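Local coordinates for protein yersinopine synthase (Yersinia pestis, PDB 6C4M) that catalyses the NADPH-dependent reductive condensation of pyruvate with a histidine-derived aminobutanoate intermediate, the last step in making the metallophore yersinopine, at residues 63-66 and 67-71; 338-341 and 342-346; 389-392 and 393-397. One frame throughout, in Å; residues are numbered along the deposited sequence.

Contact 1 of 3, residues 63-66 and 67-71; sequences KQYL and ALTPT
Tyr65 O accepts from both Thr69 N and Leu68 N, each at 3.0 Å, as helix 57-68 runs out. The former keeps the helical spacing of four residues and the latter tightens it to three, while Ala67 N still bonds to Lys63 O, four residues back. Beyond this point the chain turns through Pro70, the centre of an inverse gamma turn closed by the bond from Thr71 N to Thr69 O, 2.7 Å. The segment is thus the exit of a helix into strand 71-76 of the large mixed sheet, in the Rossmann-type part of the enzyme; the side chains of Lys63 and Leu66 lie about 7 Å from those of Pro55 and Ala30 of the NADP(+) site, respectively. Tyr65 spans the whole turn. With CG anti to the backbone N (chi1 162°), its ring reaches along the outgoing chain, and its hydroxyl donates to Thr71 O over 2.7 Å, with that oxygen in plane at the ring edge. Thr69 crosses the tyrosine at about a right angle and sets OG1 over one ring face, 2.9 Å above the plane and toward the rim, where CE1 and CZ of Tyr65 are its nearest atoms. On the buried side Leu66 lays CD2 against Pro70 CA at 3.7 Å. Around the turn, Tyr202 stacks with the Tyr65 ring, Leu72 and Tyr94 pack on Leu66, and Asp96 forms a salt bridge with the amine of Lys63.

Contact 2 of 3, residues 338-341 and 342-346; sequences SRRW and IDEFP
This is a local contact along the short helix 339-344, which lies between helices 321-329 and 350-364, and it is carried by two i to i+4 salt bridges, a close one from Arg340 to Glu344 and a long one from Arg339 to Asp343. The helix is N-capped by Ser338, whose OG accepts from Trp341 N at 2.9 Å, and a 3-10 segment, 345-346, follows it. Arg340 NE donates to Glu344 OE1 over 3.2 Å; the nitrogen stands 52° out of the carboxylate plane, and the two planar groups are 85° apart, so they meet nearly perpendicular. In the Arg339 pair NH2 lies 3.6 Å from Asp343 OD1, and a water adds a second link, accepting from NE of Arg339 and donating to Asp343 OD2 at 2.8 Å. Bends at chi2 and chi3 curl the arginine back over Ile342, whose CD1 lies 3.6 Å above one face of the guanidinium. Both arginines also have acidic partners beyond the helix, Asp327 for Arg339 and Glu352 for Arg340; the latter carboxylate accepts from Trp341 NE1 too. Ile342 packs on helix 321-329, whereas Trp341 lies on helix 350-364, edge-to-face with Tyr355, and touches Pro294 of the second subunit.

Contact 3 of 3, residues 389-392 and 393-397; sequences VYQD and ANALW
Gln391 and Trp397 face each other as a non-hydrogen-bonded pair in a small antiparallel hairpin, CA to CA 4.3 Å, whose chain reverses through a type I beta turn from Asp392 to Ala395. From Gln391 CB, which passes the backbone of Ala395 and Leu396, the chain steps onto the indole: CG sits 3.4 Å above the centroid of the six-membered ring of Trp397, only 13° off its normal, a CH-pi contact. CD follows over CZ2 and CE2, with the amide plane 4° from the ring plane, so the two flat groups are stacked. OE1 lies nearest CZ2 of Trp397, while NE2 turns toward the turn and donates to Ala395 O over 2.9 Å, approaching from above that carbonyl's plane. The amide is thus held both by the stack and by this bond. Val389 CG2 meets the six-membered ring of Trp397 near CZ3, and Phe441 adds an edge-to-face partner to the indole. Ala395 N donating to Asp392 O closes the turn, and Asp392 N donating to Leu396 O joins the arms. The side chain of Tyr390 is about 7 Å from the bound NADP, and that of Ala393 about 6 Å from that of Thr57 of its site, placing the hairpin beside the cofactor pocket. In Asp392, chi1 of 64° puts CG between the backbone N and the carbonyl carbon, which brings OD1 to the turn's amides; OD2 bonds to His398 NE2, and OD1 accepts from Leu396 N at 2.9 Å and, weakly, from Asn394 N.

Overall arrangement
The three contacts follow in series along the chain, none touching another. Contact 1 ends helix 57-68 where it joins strand 71-76 of the 11-strand mixed sheet. Contact 2 forms helix 339-344, and contact 3 is the two-stranded hairpin just before helix 401-419. Contacts 1 and 3 are the nearer pair, with centres 28 Å apart and nearest atoms about 15 Å apart; both lie near the cofactor site, with side chains about 10 Å (contact 1) and about 7 Å (contact 3) from the NADP. Contact 2 lies on the opposite side of the chain's centre from both, 51 Å and 46 Å away between centres, away from the annotated sites, and touches the second subunit of the homodimer through Trp341.

Contact 1 of 3, residues 63-66 and 67-71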
loop_
_atom_site.group_PDB
_atom_site.type_symbol
_atom_site.label_atom_id
_atom_site.label_comp_id
_atom_site.label_asym_id
_atom_site.label_seq_id
_atom_site.Cartn_x
_atom_site.Cartn_y
_atom_site.Cartn_z
ATOM N N LYS A 63 -36.872 -11.756 22.383
ATOM C CA LYS A 63 -37.893 -12.641 22.924
ATOM C C LYS A 63 -39.149 -11.857 23.263
ATOM O O LYS A 63 -40.262 -12.264 22.926
ATOM C CB LYS A 63 -37.360 -13.361 24.154
ATOM C CG LYS A 63 -38.358 -14.355 24.775
ATOM C CD LYS A 63 -37.778 -14.969 26.054
ATOM C CE LYS A 63 -38.555 -16.205 26.505
ATOM N NZ LYS A 63 -38.000 -16.731 27.781
ATOM N N GLN A 64 -38.983 -10.723 23.943
ATOM C CA GLN A 64 -40.125 -9.881 24.280
ATOM C C GLN A 64 -40.803 -9.356 23.024
ATOM O O GLN A 64 -42.029 -9.431 22.886
ATOM C CB GLN A 64 -39.666 -8.715 25.158
ATOM C CG GLN A 64 -39.169 -9.135 26.516
ATOM C CD GLN A 64 -38.579 -7.981 27.301
ATOM O OE1 GLN A 64 -38.436 -6.862 26.786
ATOM N NE2 GLN A 64 -38.210 -8.252 28.541
ATOM N N TYR A 65 -40.020 -8.792 22.104
ATOM C CA TYR A 65 -40.611 -8.248 20.892
ATOM C C TYR A 65 -41.450 -9.298 20.162
ATOM O O TYR A 65 -42.572 -9.020 19.732
ATOM C CB TYR A 65 -39.515 -7.707 19.979
ATOM C CG TYR A 65 -39.999 -7.541 18.559
ATOM C CD1 TYR A 65 -40.613 -6.368 18.148
ATOM C CD2 TYR A 65 -39.873 -8.577 17.637
ATOM C CE1 TYR A 65 -41.066 -6.215 16.856
ATOM C CE2 TYR A 65 -40.327 -8.433 16.344
ATOM C CZ TYR A 65 -40.920 -7.246 15.959
ATOM O OH TYR A 65 -41.373 -7.107 14.670
ATOM N N LEU A 66 -40.916 -10.509 20.000
ATOM C CA LEU A 66 -41.598 -11.492 19.164
ATOM C C LEU A 66 -42.869 -11.997 19.810
ATOM O O LEU A 66 -43.829 -12.319 19.104
ATOM C CB LEU A 66 -40.689 -12.669 18.871
ATOM C CG LEU A 66 -39.505 -12.352 17.984
ATOM C CD1 LEU A 66 -38.636 -13.583 17.939
ATOM C CD2 LEU A 66 -39.977 -11.959 16.579
ATOM N N ALA A 67 -42.894 -12.088 21.139
ATOM C CA ALA A 67 -44.114 -12.496 21.823
ATOM C C ALA A 67 -45.258 -11.548 21.535
ATOM O O ALA A 67 -46.414 -11.905 21.758
ATOM C CB ALA A 67 -43.880 -12.554 23.330
ATOM N N LEU A 68 -44.954 -10.337 21.077
ATOM C CA LEU A 68 -45.956 -9.353 20.701
ATOM C C LEU A 68 -46.227 -9.364 19.205
ATOM O O LEU A 68 -47.382 -9.347 18.783
ATOM C CB LEU A 68 -45.505 -7.952 21.133
ATOM C CG LEU A 68 -46.513 -6.831 20.863
ATOM C CD1 LEU A 68 -47.765 -7.024 21.694
ATOM C CD2 LEU A 68 -45.897 -5.458 21.108
ATOM N N THR A 69 -45.176 -9.416 18.392
ATOM C CA THR A 69 -45.305 -9.361 16.939
ATOM C C THR A 69 -44.227 -10.276 16.378
ATOM O O THR A 69 -43.065 -9.855 16.240
ATOM C CB THR A 69 -45.147 -7.939 16.409
ATOM O OG1 THR A 69 -43.870 -7.428 16.807
ATOM C CG2 THR A 69 -46.240 -7.030 16.954
ATOM N N PRO A 70 -44.563 -11.543 16.052
ATOM C CA PRO A 70 -43.526 -12.510 15.636
ATOM C C PRO A 70 -43.074 -12.319 14.187
ATOM O O PRO A 70 -43.155 -13.221 13.355
ATOM C CB PRO A 70 -44.217 -13.858 15.884
ATOM C CG PRO A 70 -45.685 -13.585 15.752
ATOM C CD PRO A 70 -45.891 -12.170 16.206
ATOM N N THR A 71 -42.529 -11.138 13.893
ATOM C CA THR A 71 -42.147 -10.778 12.535
ATOM C C THR A 71 -40.759 -10.155 12.519
ATOM O O THR A 71 -40.477 -9.223 13.280
ATOM C CB THR A 71 -43.154 -9.801 11.934
ATOM O OG1 THR A 71 -44.453 -10.403 11.955
ATOM C CG2 THR A 71 -42.761 -9.439 10.515
#

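Contact 2 of 3, residues 338-341 and 342-346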
loop_
_atom_site.group_PDB
_atom_site.type_symbol
_atom_site.label_atom_id
_atom_site.label_comp_id
_atom_site.label_asym_id
_atom_site.label_seq_id
_atom_site.Cartn_x
_atom_site.Cartn_y
_atom_site.Cartn_z
ATOM N N SER A 338 -1.088 -9.944 -10.810
ATOM C CA SER A 338 -1.212 -10.475 -12.151
ATOM C C SER A 338 -1.997 -11.795 -12.144
ATOM O O SER A 338 -2.118 -12.485 -11.122
ATOM C CB SER A 338 0.174 -10.695 -12.754
ATOM O OG SER A 338 0.832 -11.704 -12.009
ATOM N N ARG A 339 -2.533 -12.160 -13.312
ATOM C CA ARG A 339 -3.149 -13.481 -13.424
ATOM C C ARG A 339 -2.099 -14.557 -13.254
ATOM O O ARG A 339 -2.389 -15.632 -12.728
ATOM C CB ARG A 339 -3.861 -13.672 -14.782
ATOM C CG ARG A 339 -5.079 -12.797 -15.009
ATOM C CD ARG A 339 -6.056 -12.885 -13.866
ATOM N NE ARG A 339 -6.399 -14.270 -13.518
ATOM C CZ ARG A 339 -7.320 -14.601 -12.623
ATOM N NH1 ARG A 339 -8.039 -13.660 -12.022
ATOM N NH2 ARG A 339 -7.529 -15.876 -12.339
ATOM N N ARG A 340 -0.872 -14.297 -13.694
ATOM C CA ARG A 340 0.190 -15.257 -13.429
ATOM C C ARG A 340 0.358 -15.490 -11.927
ATOM O O ARG A 340 0.542 -16.633 -11.485
ATOM C CB ARG A 340 1.503 -14.780 -14.035
ATOM C CG ARG A 340 2.617 -15.832 -13.992
ATOM C CD ARG A 340 4.007 -15.185 -14.047
ATOM N NE ARG A 340 4.883 -15.798 -13.043
ATOM C CZ ARG A 340 5.499 -15.167 -12.054
ATOM N NH1 ARG A 340 5.406 -13.851 -11.891
ATOM N NH2 ARG A 340 6.251 -15.875 -11.226
ATOM N N TRP A 341 0.340 -14.420 -11.125
ATOM C CA TRP A 341 0.531 -14.595 -9.684
ATOM C C TRP A 341 -0.603 -15.446 -9.088
ATOM O O TRP A 341 -0.375 -16.303 -8.227
ATOM C CB TRP A 341 0.632 -13.224 -8.997
ATOM C CG TRP A 341 2.075 -12.707 -8.802
ATOM C CD1 TRP A 341 3.242 -13.359 -9.106
ATOM C CD2 TRP A 341 2.463 -11.437 -8.254
ATOM N NE1 TRP A 341 4.322 -12.580 -8.769
ATOM C CE2 TRP A 341 3.866 -11.399 -8.242
ATOM C CE3 TRP A 341 1.754 -10.339 -7.755
ATOM C CZ2 TRP A 341 4.576 -10.299 -7.764
ATOM C CZ3 TRP A 341 2.446 -9.272 -7.271
ATOM C CH2 TRP A 341 3.850 -9.248 -7.273
ATOM N N ILE A 342 -1.819 -15.236 -9.572
ATOM C CA ILE A 342 -2.980 -15.966 -9.075
ATOM C C ILE A 342 -2.891 -17.438 -9.453
ATOM O O ILE A 342 -3.019 -18.325 -8.598
ATOM C CB ILE A 342 -4.252 -15.301 -9.613
ATOM C CG1 ILE A 342 -4.458 -13.979 -8.869
ATOM C CG2 ILE A 342 -5.488 -16.239 -9.492
ATOM C CD1 ILE A 342 -5.395 -13.006 -9.572
ATOM N N ASP A 343 -2.658 -17.718 -10.737
ATOM C CA ASP A 343 -2.727 -19.099 -11.222
ATOM C C ASP A 343 -1.575 -19.925 -10.694
ATOM O O ASP A 343 -1.717 -21.131 -10.492
ATOM C CB ASP A 343 -2.684 -19.172 -12.766
ATOM C CG ASP A 343 -3.842 -18.470 -13.435
ATOM O OD1 ASP A 343 -4.898 -18.345 -12.787
ATOM O OD2 ASP A 343 -3.674 -18.045 -14.611
ATOM N N GLU A 344 -0.414 -19.313 -10.521
ATOM C CA GLU A 344 0.779 -20.063 -10.165
ATOM C C GLU A 344 1.114 -19.943 -8.687
ATOM O O GLU A 344 2.108 -20.530 -8.247
ATOM C CB GLU A 344 1.963 -19.600 -11.034
ATOM C CG GLU A 344 1.691 -19.690 -12.551
ATOM C CD GLU A 344 2.909 -19.346 -13.433
ATOM O OE1 GLU A 344 3.955 -18.882 -12.907
ATOM O OE2 GLU A 344 2.814 -19.542 -14.672
ATOM N N PHE A 345 0.303 -19.212 -7.914
ATOM C CA PHE A 345 0.611 -18.930 -6.506
ATOM C C PHE A 345 1.170 -20.125 -5.753
ATOM O O PHE A 345 2.194 -19.963 -5.073
ATOM C CB PHE A 345 -0.623 -18.408 -5.756
ATOM C CG PHE A 345 -0.353 -18.073 -4.311
ATOM C CD1 PHE A 345 0.278 -16.878 -3.953
ATOM C CD2 PHE A 345 -0.719 -18.947 -3.312
ATOM C CE1 PHE A 345 0.515 -16.575 -2.628
ATOM C CE2 PHE A 345 -0.473 -18.655 -1.996
ATOM C CZ PHE A 345 0.147 -17.466 -1.655
ATOM N N PRO A 346 0.578 -21.322 -5.817
ATOM C CA PRO A 346 1.089 -22.420 -4.985
ATOM C C PRO A 346 2.476 -22.863 -5.389
ATOM O O PRO A 346 3.193 -23.415 -4.550
ATOM C CB PRO A 346 0.050 -23.541 -5.188
ATOM C CG PRO A 346 -1.164 -22.880 -5.805
ATOM C CD PRO A 346 -0.588 -21.730 -6.616
HETATM O O HOH W 1 -5.848 -16.511 -15.510
#

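Contact 3 of 3, residues 389-392 and 393-397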
loop_
_atom_site.group_PDB
_atom_site.type_symbol
_atom_site.label_atom_id
_atom_site.label_comp_id
_atom_site.label_asym_id
_atom_site.label_seq_id
_atom_site.Cartn_x
_atom_site.Cartn_y
_atom_site.Cartn_z
ATOM N N VAL A 389 -10.735 -5.424 24.133
ATOM C CA VAL A 389 -11.349 -6.025 25.312
ATOM C C VAL A 389 -12.365 -5.050 25.877
ATOM O O VAL A 389 -12.217 -3.829 25.736
ATOM C CB VAL A 389 -10.316 -6.396 26.386
ATOM C CG1 VAL A 389 -9.441 -7.531 25.911
ATOM C CG2 VAL A 389 -9.475 -5.157 26.788
ATOM N N TYR A 390 -13.368 -5.581 26.574
ATOM C CA TYR A 390 -14.463 -4.779 27.092
ATOM C C TYR A 390 -15.035 -5.480 28.315
ATOM O O TYR A 390 -14.865 -6.689 28.494
ATOM C CB TYR A 390 -15.545 -4.579 26.024
ATOM C CG TYR A 390 -16.252 -5.854 25.617
ATOM C CD1 TYR A 390 -17.377 -6.309 26.315
ATOM C CD2 TYR A 390 -15.805 -6.612 24.543
ATOM C CE1 TYR A 390 -18.037 -7.481 25.950
ATOM C CE2 TYR A 390 -16.465 -7.802 24.166
ATOM C CZ TYR A 390 -17.583 -8.223 24.876
ATOM O OH TYR A 390 -18.251 -9.390 24.544
ATOM N N GLN A 391 -15.732 -4.711 29.147
ATOM C CA GLN A 391 -16.406 -5.252 30.319
ATOM C C GLN A 391 -17.900 -5.460 30.052
ATOM O O GLN A 391 -18.535 -4.689 29.329
ATOM C CB GLN A 391 -16.215 -4.330 31.518
ATOM C CG GLN A 391 -14.872 -4.490 32.156
ATOM C CD GLN A 391 -14.624 -3.472 33.238
ATOM O OE1 GLN A 391 -14.566 -2.266 32.985
ATOM N NE2 GLN A 391 -14.478 -3.951 34.458
ATOM N N ASP A 392 -18.459 -6.508 30.653
ATOM C CA ASP A 392 -19.888 -6.768 30.504
ATOM C C ASP A 392 -20.640 -6.112 31.667
ATOM O O ASP A 392 -20.072 -5.335 32.441
ATOM C CB ASP A 392 -20.165 -8.269 30.364
ATOM C CG ASP A 392 -19.786 -9.083 31.594
ATOM O OD1 ASP A 392 -19.603 -8.519 32.694
ATOM O OD2 ASP A 392 -19.673 -10.321 31.435
ATOM N N ALA A 393 -21.948 -6.389 31.775
ATOM C CA ALA A 393 -22.779 -5.725 32.782
ATOM C C ALA A 393 -22.328 -6.047 34.201
ATOM O O ALA A 393 -22.532 -5.241 35.119
ATOM C CB ALA A 393 -24.243 -6.125 32.607
ATOM N N ASN A 394 -21.726 -7.213 34.406
ATOM C CA ASN A 394 -21.163 -7.571 35.698
ATOM C C ASN A 394 -19.710 -7.138 35.850
ATOM O O ASN A 394 -19.022 -7.624 36.752
ATOM C CB ASN A 394 -21.290 -9.078 35.915
ATOM C CG ASN A 394 -22.737 -9.524 36.032
ATOM O OD1 ASN A 394 -23.337 -9.429 37.104
ATOM N ND2 ASN A 394 -23.307 -10.000 34.928
ATOM N N ALA A 395 -19.223 -6.249 34.988
ATOM C CA ALA A 395 -17.865 -5.707 35.071
ATOM C C ALA A 395 -16.785 -6.744 34.771
ATOM O O ALA A 395 -15.619 -6.550 35.134
ATOM C CB ALA A 395 -17.612 -5.078 36.445
ATOM N N LEU A 396 -17.143 -7.845 34.117
ATOM C CA LEU A 396 -16.184 -8.873 33.755
ATOM C C LEU A 396 -15.641 -8.593 32.366
ATOM O O LEU A 396 -16.394 -8.226 31.451
ATOM C CB LEU A 396 -16.830 -10.258 33.782
ATOM C CG LEU A 396 -17.187 -10.831 35.160
ATOM C CD1 LEU A 396 -17.886 -12.191 34.977
ATOM C CD2 LEU A 396 -15.951 -10.951 36.039
ATOM N N TRP A 397 -14.339 -8.809 32.208
ATOM C CA TRP A 397 -13.676 -8.520 30.943
ATOM C C TRP A 397 -13.892 -9.635 29.930
ATOM O O TRP A 397 -13.816 -10.825 30.265
ATOM C CB TRP A 397 -12.181 -8.319 31.164
ATOM C CG TRP A 397 -11.859 -7.055 31.860
ATOM C CD1 TRP A 397 -11.573 -6.895 33.186
ATOM C CD2 TRP A 397 -11.780 -5.753 31.266
ATOM N NE1 TRP A 397 -11.325 -5.575 33.448
ATOM C CE2 TRP A 397 -11.448 -4.849 32.292
ATOM C CE3 TRP A 397 -11.960 -5.265 29.961
ATOM C CZ2 TRP A 397 -11.285 -3.478 32.060
ATOM C CZ3 TRP A 397 -11.813 -3.914 29.737
ATOM C CH2 TRP A 397 -11.464 -3.031 30.787
#